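Local coordinates for DUF5037 domain-containing protein (Ruminococcus gnavus, PDB 4GL6) that is of unknown function and belongs to the DUF5037 family, here a single chain built on one antiparallel and one mixed beta-sheet, at residues G103-P108 against K123-L128. Numbering follows the deposited sequence.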
loop_
_atom_site.group_PDB
_atom_site.type_symbol
_atom_site.label_atom_id
_atom_site.label_comp_id
_atom_site.label_asym_id
_atom_site.label_seq_id
_atom_site.Cartn_x
_atom_site.Cartn_y
_atom_site.Cartn_z
ATOM N N GLY A 103 -2.291 1.205 -0.285
ATOM C CA GLY A 103 -1.533 1.055 -1.527
ATOM C C GLY A 103 -0.359 0.128 -1.292
ATOM O O GLY A 103 0.321 0.263 -0.282
ATOM N N ASP A 104 -0.121 -0.792 -2.229
ATOM C CA ASP A 104 0.942 -1.802 -2.158
ATOM C C ASP A 104 1.781 -1.742 -3.434
ATOM O O ASP A 104 1.542 -2.482 -4.386
ATOM C CB ASP A 104 0.289 -3.183 -1.941
ATOM C CG ASP A 104 1.297 -4.327 -1.792
ATOM O OD1 ASP A 104 2.495 -4.123 -1.488
ATOM O OD2 ASP A 104 0.849 -5.464 -1.969
ATOM N N ILE A 105 2.738 -0.813 -3.435
ATOM C CA ILE A 105 3.660 -0.573 -4.543
ATOM C C ILE A 105 5.054 -0.952 -4.071
ATOM O O ILE A 105 5.492 -0.461 -3.069
ATOM C CB ILE A 105 3.624 0.898 -4.973
ATOM C CG1 ILE A 105 2.253 1.212 -5.603
ATOM C CG2 ILE A 105 4.724 1.210 -5.997
ATOM C CD1 ILE A 105 1.968 2.676 -5.845
ATOM N N ILE A 106 5.720 -1.849 -4.794
ATOM C CA ILE A 106 7.072 -2.327 -4.484
ATOM C C ILE A 106 8.045 -1.949 -5.602
ATOM O O ILE A 106 7.919 -2.434 -6.717
ATOM C CB ILE A 106 7.090 -3.857 -4.311
ATOM C CG1 ILE A 106 6.222 -4.279 -3.094
ATOM C CG2 ILE A 106 8.527 -4.366 -4.188
ATOM C CD1 ILE A 106 6.718 -3.817 -1.732
ATOM N N ILE A 107 9.017 -1.101 -5.273
ATOM C CA ILE A 107 10.065 -0.652 -6.191
ATOM C C ILE A 107 11.193 -1.684 -6.150
ATOM O O ILE A 107 11.746 -1.913 -5.072
ATOM C CB ILE A 107 10.669 0.688 -5.735
ATOM C CG1 ILE A 107 9.605 1.777 -5.706
ATOM C CG2 ILE A 107 11.823 1.113 -6.632
ATOM C CD1 ILE A 107 8.888 2.016 -7.021
ATOM N N PRO A 108 11.537 -2.310 -7.291
ATOM C CA PRO A 108 12.610 -3.327 -7.313
ATOM C C PRO A 108 14.033 -2.743 -7.156
ATOM O O PRO A 108 14.255 -1.546 -7.436
ATOM C CB PRO A 108 12.429 -3.992 -8.679
ATOM C CG PRO A 108 11.827 -2.923 -9.540
ATOM C CD PRO A 108 10.999 -2.055 -8.643
ATOM N N LYS A 123 3.814 9.786 -13.359
ATOM C CA LYS A 123 4.112 9.698 -14.796
ATOM C C LYS A 123 5.447 8.969 -15.112
ATOM O O LYS A 123 5.496 8.159 -16.036
ATOM C CB LYS A 123 4.059 11.068 -15.478
ATOM C CG LYS A 123 4.953 12.154 -14.881
ATOM C CD LYS A 123 5.289 13.260 -15.893
ATOM C CE LYS A 123 6.316 14.240 -15.334
ATOM N NZ LYS A 123 6.915 15.110 -16.379
ATOM N N ASN A 124 6.493 9.225 -14.323
ATOM C CA ASN A 124 7.804 8.587 -14.513
ATOM C C ASN A 124 7.792 7.140 -14.123
ATOM O O ASN A 124 8.489 6.318 -14.731
ATOM C CB ASN A 124 8.893 9.282 -13.691
ATOM C CG ASN A 124 9.202 10.671 -14.184
ATOM O OD1 ASN A 124 9.030 10.986 -15.356
ATOM N ND2 ASN A 124 9.699 11.502 -13.292
ATOM N N TYR A 125 7.039 6.840 -13.069
ATOM C CA TYR A 125 6.914 5.483 -12.571
ATOM C C TYR A 125 6.213 4.596 -13.605
ATOM O O TYR A 125 6.667 3.488 -13.867
ATOM C CB TYR A 125 6.206 5.478 -11.208
ATOM C CG TYR A 125 5.967 4.100 -10.655
ATOM C CD1 TYR A 125 7.030 3.228 -10.430
ATOM C CD2 TYR A 125 4.673 3.661 -10.334
ATOM C CE1 TYR A 125 6.812 1.935 -9.911
ATOM C CE2 TYR A 125 4.442 2.368 -9.817
ATOM C CZ TYR A 125 5.515 1.521 -9.617
ATOM O OH TYR A 125 5.290 0.293 -9.114
ATOM N N VAL A 126 5.112 5.096 -14.159
ATOM C CA VAL A 126 4.361 4.408 -15.220
ATOM C C VAL A 126 5.232 4.168 -16.449
ATOM O O VAL A 126 5.166 3.104 -17.055
ATOM C CB VAL A 126 3.089 5.198 -15.625
ATOM C CG1 VAL A 126 2.464 4.656 -16.910
ATOM C CG2 VAL A 126 2.079 5.187 -14.489
ATOM N N ASP A 127 6.023 5.170 -16.818
ATOM C CA ASP A 127 6.971 5.062 -17.939
ATOM C C ASP A 127 7.970 3.928 -17.672
ATOM O O ASP A 127 8.238 3.124 -18.563
ATOM C CB ASP A 127 7.703 6.397 -18.183
ATOM C CG ASP A 127 8.954 6.234 -19.044
ATOM O OD1 ASP A 127 8.811 5.844 -20.225
ATOM O OD2 ASP A 127 10.078 6.467 -18.523
ATOM N N LEU A 128 8.513 3.885 -16.458
ATOM C CA LEU A 128 9.446 2.829 -16.080
ATOM C C LEU A 128 8.779 1.448 -16.143
ATOM O O LEU A 128 9.367 0.505 -16.671
ATOM C CB LEU A 128 10.064 3.089 -14.699
ATOM C CG LEU A 128 11.344 3.928 -14.615
ATOM C CD1 LEU A 128 11.347 5.226 -15.435
ATOM C CD2 LEU A 128 11.582 4.202 -13.139
#
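Tyr125, on the short helix 122-129, reaches across to Ile105 and Ile107 in the extended chain that runs on from edge strand 99-104 of the mixed sheet, joining helix and post-strand loop through a single aromatic side chain. The nearest backbones, at Ile107 and Tyr125, stay 9.4 Å apart between CA atoms, so the ring spans the gap. Its CG stands anti to the backbone N, and this chi1 of 177° carries the ring out from the helix axis so that its CZ end meets Ile105. At the far end of the ring, Ile105 CG2 lies 3.7 Å from Tyr125 CZ and also meets the hydroxyl oxygen, the two side chains running alongside each other and pointing opposite ways. Ile105 owes this to its own chi1 of -68°, which sets CG2 anti to the backbone N. Farther back along one ring side, Ile107 CD1 comes to 3.6 Å from Tyr125 CE1, approaching obliquely. Strand 99-104 pairs antiparallel with strand 140-147, and the phenol OH ends just ahead of that neighbour, hydrogen-bonded to the carbonyl oxygen of Leu139; the buried ring thus keeps a polar partner at its tip. Leu80 of helix 75-95 touches Ile105, Ile107 and Tyr125 alike, making the contact part of a larger apolar cluster. A leucine in place of Tyr125 would probably leave the Leu139 carbonyl without its phenol partner and open a gap beside Ile105 CG2. The loop backbone is held separately, Ile107 N bonding to Gln77 OE1 and Ile107 O to Gln112 NE2.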